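Local coordinates for protein imidazolonepropionase (Unidentified, PDB 2Q09) that catalyses the hydrolytic opening of the ring of imidazolone-5-propanoate to N-formimidoyl-L-glutamate, the third step of histidine degradation, at residues L286-P300 and M330-T342. Sequence-based numbering, arbitrary orientation.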
loop_
_atom_site.group_PDB
_atom_site.type_symbol
_atom_site.label_atom_id
_atom_site.label_comp_id
_atom_site.label_asym_id
_atom_site.label_seq_id
_atom_site.Cartn_x
_atom_site.Cartn_y
_atom_site.Cartn_z
ATOM N N LEU A 286 -5.301 7.566 -1.325
ATOM C CA LEU A 286 -6.147 8.008 -0.222
ATOM C C LEU A 286 -5.950 7.093 0.980
ATOM O O LEU A 286 -5.912 5.868 0.845
ATOM C CB LEU A 286 -7.609 7.995 -0.663
ATOM C CG LEU A 286 -7.886 8.865 -1.902
ATOM C CD1 LEU A 286 -9.342 8.717 -2.319
ATOM C CD2 LEU A 286 -7.570 10.334 -1.587
ATOM N N LEU A 287 -5.826 7.698 2.157
ATOM C CA LEU A 287 -5.605 6.951 3.393
ATOM C C LEU A 287 -6.688 7.377 4.375
ATOM O O LEU A 287 -6.443 8.161 5.295
ATOM C CB LEU A 287 -4.209 7.279 3.930
ATOM C CG LEU A 287 -3.102 6.971 2.906
ATOM C CD1 LEU A 287 -1.772 7.510 3.413
ATOM C CD2 LEU A 287 -3.000 5.466 2.675
ATOM N N PRO A 288 -7.915 6.867 4.172
ATOM C CA PRO A 288 -9.091 7.168 4.998
ATOM C C PRO A 288 -8.991 6.799 6.475
ATOM O O PRO A 288 -9.562 7.476 7.327
ATOM C CB PRO A 288 -10.212 6.412 4.287
ATOM C CG PRO A 288 -9.496 5.195 3.767
ATOM C CD PRO A 288 -8.219 5.798 3.203
ATOM N N THR A 289 -8.273 5.727 6.779
ATOM C CA THR A 289 -8.140 5.279 8.162
ATOM C C THR A 289 -7.387 6.273 9.041
ATOM O O THR A 289 -7.758 6.487 10.197
ATOM C CB THR A 289 -7.458 3.901 8.229
ATOM O OG1 THR A 289 -8.228 2.965 7.464
ATOM C CG2 THR A 289 -7.385 3.410 9.667
ATOM N N ALA A 290 -6.337 6.882 8.494
ATOM C CA ALA A 290 -5.563 7.869 9.241
ATOM C C ALA A 290 -6.433 9.115 9.441
ATOM O O ALA A 290 -6.355 9.794 10.469
ATOM C CB ALA A 290 -4.282 8.235 8.473
ATOM N N PHE A 291 -7.248 9.412 8.439
ATOM C CA PHE A 291 -8.146 10.562 8.479
ATOM C C PHE A 291 -9.144 10.344 9.629
ATOM O O PHE A 291 -9.439 11.260 10.413
ATOM C CB PHE A 291 -8.889 10.658 7.147
ATOM C CG PHE A 291 -9.919 11.748 7.097
ATOM C CD1 PHE A 291 -9.552 13.054 6.793
ATOM C CD2 PHE A 291 -11.252 11.471 7.374
ATOM C CE1 PHE A 291 -10.495 14.071 6.769
ATOM C CE2 PHE A 291 -12.213 12.488 7.350
ATOM C CZ PHE A 291 -11.829 13.791 7.047
ATOM N N TYR A 292 -9.670 9.125 9.706
ATOM C CA TYR A 292 -10.617 8.735 10.751
ATOM C C TYR A 292 -10.009 8.837 12.162
ATOM O O TYR A 292 -10.512 9.550 13.040
ATOM C CB TYR A 292 -11.076 7.286 10.511
ATOM C CG TYR A 292 -11.453 6.529 11.767
ATOM C CD1 TYR A 292 -12.702 6.710 12.374
ATOM C CD2 TYR A 292 -10.545 5.653 12.367
ATOM C CE1 TYR A 292 -13.036 6.032 13.554
ATOM C CE2 TYR A 292 -10.862 4.977 13.548
ATOM C CZ TYR A 292 -12.102 5.169 14.135
ATOM O OH TYR A 292 -12.405 4.513 15.306
ATOM N N PHE A 293 -8.917 8.104 12.361
ATOM C CA PHE A 293 -8.259 8.041 13.657
ATOM C C PHE A 293 -7.735 9.373 14.176
ATOM O O PHE A 293 -7.801 9.645 15.385
ATOM C CB PHE A 293 -7.127 7.013 13.613
ATOM C CG PHE A 293 -6.749 6.483 14.962
ATOM C CD1 PHE A 293 -7.685 5.805 15.748
ATOM C CD2 PHE A 293 -5.458 6.658 15.453
ATOM C CE1 PHE A 293 -7.342 5.324 17.008
ATOM C CE2 PHE A 293 -5.105 6.182 16.709
ATOM C CZ PHE A 293 -6.051 5.506 17.487
ATOM N N LEU A 294 -7.226 10.206 13.271
ATOM C CA LEU A 294 -6.706 11.514 13.665
ATOM C C LEU A 294 -7.850 12.512 13.868
ATOM O O LEU A 294 -7.626 13.646 14.294
ATOM C CB LEU A 294 -5.735 12.043 12.604
ATOM C CG LEU A 294 -4.335 11.417 12.617
ATOM C CD1 LEU A 294 -3.560 11.847 11.371
ATOM C CD2 LEU A 294 -3.597 11.854 13.875
ATOM N N LYS A 295 -9.075 12.082 13.561
ATOM C CA LYS A 295 -10.256 12.933 13.710
ATOM C C LYS A 295 -10.135 14.216 12.889
ATOM O O LYS A 295 -10.574 15.292 13.296
ATOM C CB LYS A 295 -10.466 13.264 15.189
ATOM C CG LYS A 295 -10.636 12.012 16.064
ATOM C CD LYS A 295 -10.715 12.346 17.549
ATOM C CE LYS A 295 -9.387 12.874 18.082
ATOM N NZ LYS A 295 -9.449 13.150 19.546
ATOM N N GLU A 296 -9.552 14.079 11.706
ATOM C CA GLU A 296 -9.347 15.198 10.797
ATOM C C GLU A 296 -10.685 15.671 10.237
ATOM O O GLU A 296 -11.659 14.914 10.217
ATOM C CB GLU A 296 -8.418 14.756 9.659
ATOM C CG GLU A 296 -8.148 15.818 8.604
ATOM C CD GLU A 296 -7.453 17.042 9.165
ATOM O OE1 GLU A 296 -6.310 16.909 9.650
ATOM O OE2 GLU A 296 -8.052 18.137 9.115
ATOM N N THR A 297 -10.739 16.922 9.793
ATOM C CA THR A 297 -11.968 17.452 9.225
ATOM C C THR A 297 -11.762 17.951 7.800
ATOM O O THR A 297 -12.725 18.204 7.086
ATOM C CB THR A 297 -12.549 18.587 10.097
ATOM O OG1 THR A 297 -11.532 19.563 10.352
ATOM C CG2 THR A 297 -13.052 18.025 11.430
ATOM N N LYS A 298 -10.505 18.080 7.391
ATOM C CA LYS A 298 -10.186 18.530 6.037
ATOM C C LYS A 298 -10.109 17.314 5.121
ATOM O O LYS A 298 -9.197 16.497 5.226
ATOM C CB LYS A 298 -8.851 19.275 6.027
ATOM C CG LYS A 298 -8.506 19.947 4.701
ATOM C CD LYS A 298 -9.587 20.924 4.271
ATOM C CE LYS A 298 -9.050 21.910 3.258
ATOM N NZ LYS A 298 -8.148 21.245 2.283
ATOM N N LEU A 299 -11.085 17.199 4.229
ATOM C CA LEU A 299 -11.157 16.073 3.298
ATOM C C LEU A 299 -10.277 16.253 2.067
ATOM O O LEU A 299 -10.094 17.365 1.584
ATOM C CB LEU A 299 -12.598 15.890 2.838
ATOM C CG LEU A 299 -13.632 15.559 3.914
ATOM C CD1 LEU A 299 -14.927 16.296 3.629
ATOM C CD2 LEU A 299 -13.857 14.066 3.968
ATOM N N PRO A 300 -9.697 15.155 1.565
ATOM C CA PRO A 300 -8.842 15.219 0.375
ATOM C C PRO A 300 -9.751 15.686 -0.766
ATOM O O PRO A 300 -10.951 15.427 -0.753
ATOM C CB PRO A 300 -8.391 13.773 0.182
ATOM C CG PRO A 300 -8.443 13.197 1.552
ATOM C CD PRO A 300 -9.745 13.787 2.097
HETATM N N MSE A 330 -11.514 -2.522 5.475
HETATM C CA MSE A 330 -12.111 -1.504 6.339
HETATM C C MSE A 330 -11.763 -0.158 5.696
HETATM O O MSE A 330 -12.560 0.785 5.700
HETATM C CB MSE A 330 -11.517 -1.570 7.748
HETATM C CG MSE A 330 -12.128 -0.587 8.736
HETATM SE SE MSE A 330 -13.991 -1.024 9.167
HETATM C CE MSE A 330 -14.865 0.470 8.319
ATOM N N ALA A 331 -10.565 -0.077 5.129
ATOM C CA ALA A 331 -10.127 1.153 4.478
ATOM C C ALA A 331 -11.010 1.449 3.269
ATOM O O ALA A 331 -11.327 2.605 2.977
ATOM C CB ALA A 331 -8.666 1.030 4.038
HETATM N N MSE A 332 -11.392 0.396 2.555
HETATM C CA MSE A 332 -12.253 0.551 1.385
HETATM C C MSE A 332 -13.617 1.081 1.837
HETATM O O MSE A 332 -14.197 1.976 1.213
HETATM C CB MSE A 332 -12.419 -0.798 0.681
HETATM C CG MSE A 332 -11.110 -1.333 0.088
HETATM SE SE MSE A 332 -11.224 -3.168 -0.480
HETATM C CE MSE A 332 -12.243 -2.860 -2.146
ATOM N N ASN A 333 -14.130 0.507 2.921
ATOM C CA ASN A 333 -15.416 0.923 3.470
ATOM C C ASN A 333 -15.340 2.394 3.888
ATOM O O ASN A 333 -16.261 3.173 3.643
ATOM C CB ASN A 333 -15.772 0.040 4.668
ATOM C CG ASN A 333 -17.141 0.336 5.237
ATOM O OD1 ASN A 333 -17.350 1.357 5.899
ATOM N ND2 ASN A 333 -18.093 -0.558 4.975
HETATM N N MSE A 334 -14.226 2.776 4.504
HETATM C CA MSE A 334 -14.063 4.158 4.933
HETATM C C MSE A 334 -13.870 5.121 3.767
HETATM O O MSE A 334 -14.332 6.256 3.832
HETATM C CB MSE A 334 -12.907 4.285 5.927
HETATM C CG MSE A 334 -13.219 3.658 7.270
HETATM SE SE MSE A 334 -11.878 4.036 8.624
HETATM C CE MSE A 334 -12.772 3.212 10.149
ATOM N N ALA A 335 -13.189 4.686 2.711
ATOM C CA ALA A 335 -13.004 5.550 1.550
ATOM C C ALA A 335 -14.392 5.899 1.002
ATOM O O ALA A 335 -14.645 7.034 0.609
ATOM C CB ALA A 335 -12.183 4.838 0.480
ATOM N N CYS A 336 -15.289 4.920 0.998
ATOM C CA CYS A 336 -16.642 5.143 0.499
ATOM C C CYS A 336 -17.433 6.030 1.452
ATOM O O CYS A 336 -17.973 7.061 1.060
ATOM C CB CYS A 336 -17.385 3.813 0.332
ATOM S SG CYS A 336 -16.771 2.749 -1.000
ATOM N N THR A 337 -17.483 5.627 2.717
ATOM C CA THR A 337 -18.249 6.355 3.722
ATOM C C THR A 337 -17.717 7.748 4.066
ATOM O O THR A 337 -18.500 8.695 4.162
ATOM C CB THR A 337 -18.349 5.539 5.030
ATOM O OG1 THR A 337 -18.984 4.282 4.762
ATOM C CG2 THR A 337 -19.167 6.303 6.079
ATOM N N LEU A 338 -16.407 7.878 4.232
ATOM C CA LEU A 338 -15.817 9.154 4.608
ATOM C C LEU A 338 -15.407 10.048 3.446
ATOM O O LEU A 338 -15.533 11.270 3.538
ATOM C CB LEU A 338 -14.595 8.922 5.508
ATOM C CG LEU A 338 -14.822 8.165 6.816
ATOM C CD1 LEU A 338 -13.491 8.062 7.575
ATOM C CD2 LEU A 338 -15.854 8.911 7.663
ATOM N N PHE A 339 -14.902 9.458 2.368
ATOM C CA PHE A 339 -14.454 10.259 1.231
ATOM C C PHE A 339 -15.437 10.255 0.070
ATOM O O PHE A 339 -15.211 10.923 -0.937
ATOM C CB PHE A 339 -13.077 9.788 0.753
ATOM C CG PHE A 339 -11.972 10.004 1.758
ATOM C CD1 PHE A 339 -12.137 10.891 2.819
ATOM C CD2 PHE A 339 -10.756 9.350 1.623
ATOM C CE1 PHE A 339 -11.104 11.136 3.724
ATOM C CE2 PHE A 339 -9.708 9.580 2.514
ATOM C CZ PHE A 339 -9.880 10.475 3.574
ATOM N N GLY A 340 -16.516 9.494 0.211
ATOM C CA GLY A 340 -17.526 9.453 -0.835
ATOM C C GLY A 340 -17.252 8.619 -2.078
ATOM O O GLY A 340 -17.966 8.753 -3.073
ATOM N N LEU A 341 -16.226 7.773 -2.050
ATOM C CA LEU A 341 -15.941 6.941 -3.208
ATOM C C LEU A 341 -17.049 5.910 -3.389
ATOM O O LEU A 341 -17.784 5.596 -2.455
ATOM C CB LEU A 341 -14.605 6.203 -3.041
ATOM C CG LEU A 341 -13.323 6.847 -3.576
ATOM C CD1 LEU A 341 -13.052 8.159 -2.861
ATOM C CD2 LEU A 341 -12.152 5.871 -3.369
ATOM N N THR A 342 -17.174 5.390 -4.604
ATOM C CA THR A 342 -18.162 4.356 -4.883
ATOM C C THR A 342 -17.462 3.027 -4.632
ATOM O O THR A 342 -16.231 2.966 -4.614
ATOM C CB THR A 342 -18.615 4.387 -6.354
ATOM O OG1 THR A 342 -17.484 4.176 -7.204
ATOM C CG2 THR A 342 -19.237 5.735 -6.696
#
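Phe339 and Phe291 meet because their first torsions turn the two rings toward each other: CG of Phe339 lies beside its own backbone N, whereas CG of Phe291 stands anti to N (chi1 176°). The result is a T-shaped pair, planes at 68°, in which the edge of Phe339 points at the face of Phe291 and CE1 of Phe339 comes within 3.6 Å of CG of Phe291. Pro300 lies over one face of the Phe339 ring, a CH-pi contact with its CD 3.8 Å from the Phe339 ring centroid, while Leu286 CB and Leu299 CD2 border the ring edge.

Next to this aromatic group, Pro288 in the first turn of helix 288-293 acts as a knob in a hole formed by Ala331, Met334, Ala335 and Phe339; its CG rests 3.3 Å from Ala331 O. Farther out, the extended selenomethionine Met334 lays its CE over one face of Tyr292 (CH-pi, 4.0 Å from the ring centroid), while SE stands obliquely to the ring in a Met-aromatic contact and also touches Tyr292 CB. Leu286 and Leu341 touch tip to tip, CD1 to CD1 at 3.8 Å.

The axes of 288-293 and 330-339 come within 9.2 Å, their N-to-C directions 67° apart; these helices follow the paired strands 283-286 and 312-314 of the amidohydrolase TIM barrel. Ala335 and Leu341 touch Val314, Phe339 touches Val302 of helix 302-307, and Leu287 faces inward near the iron ligands His72 and Asp317.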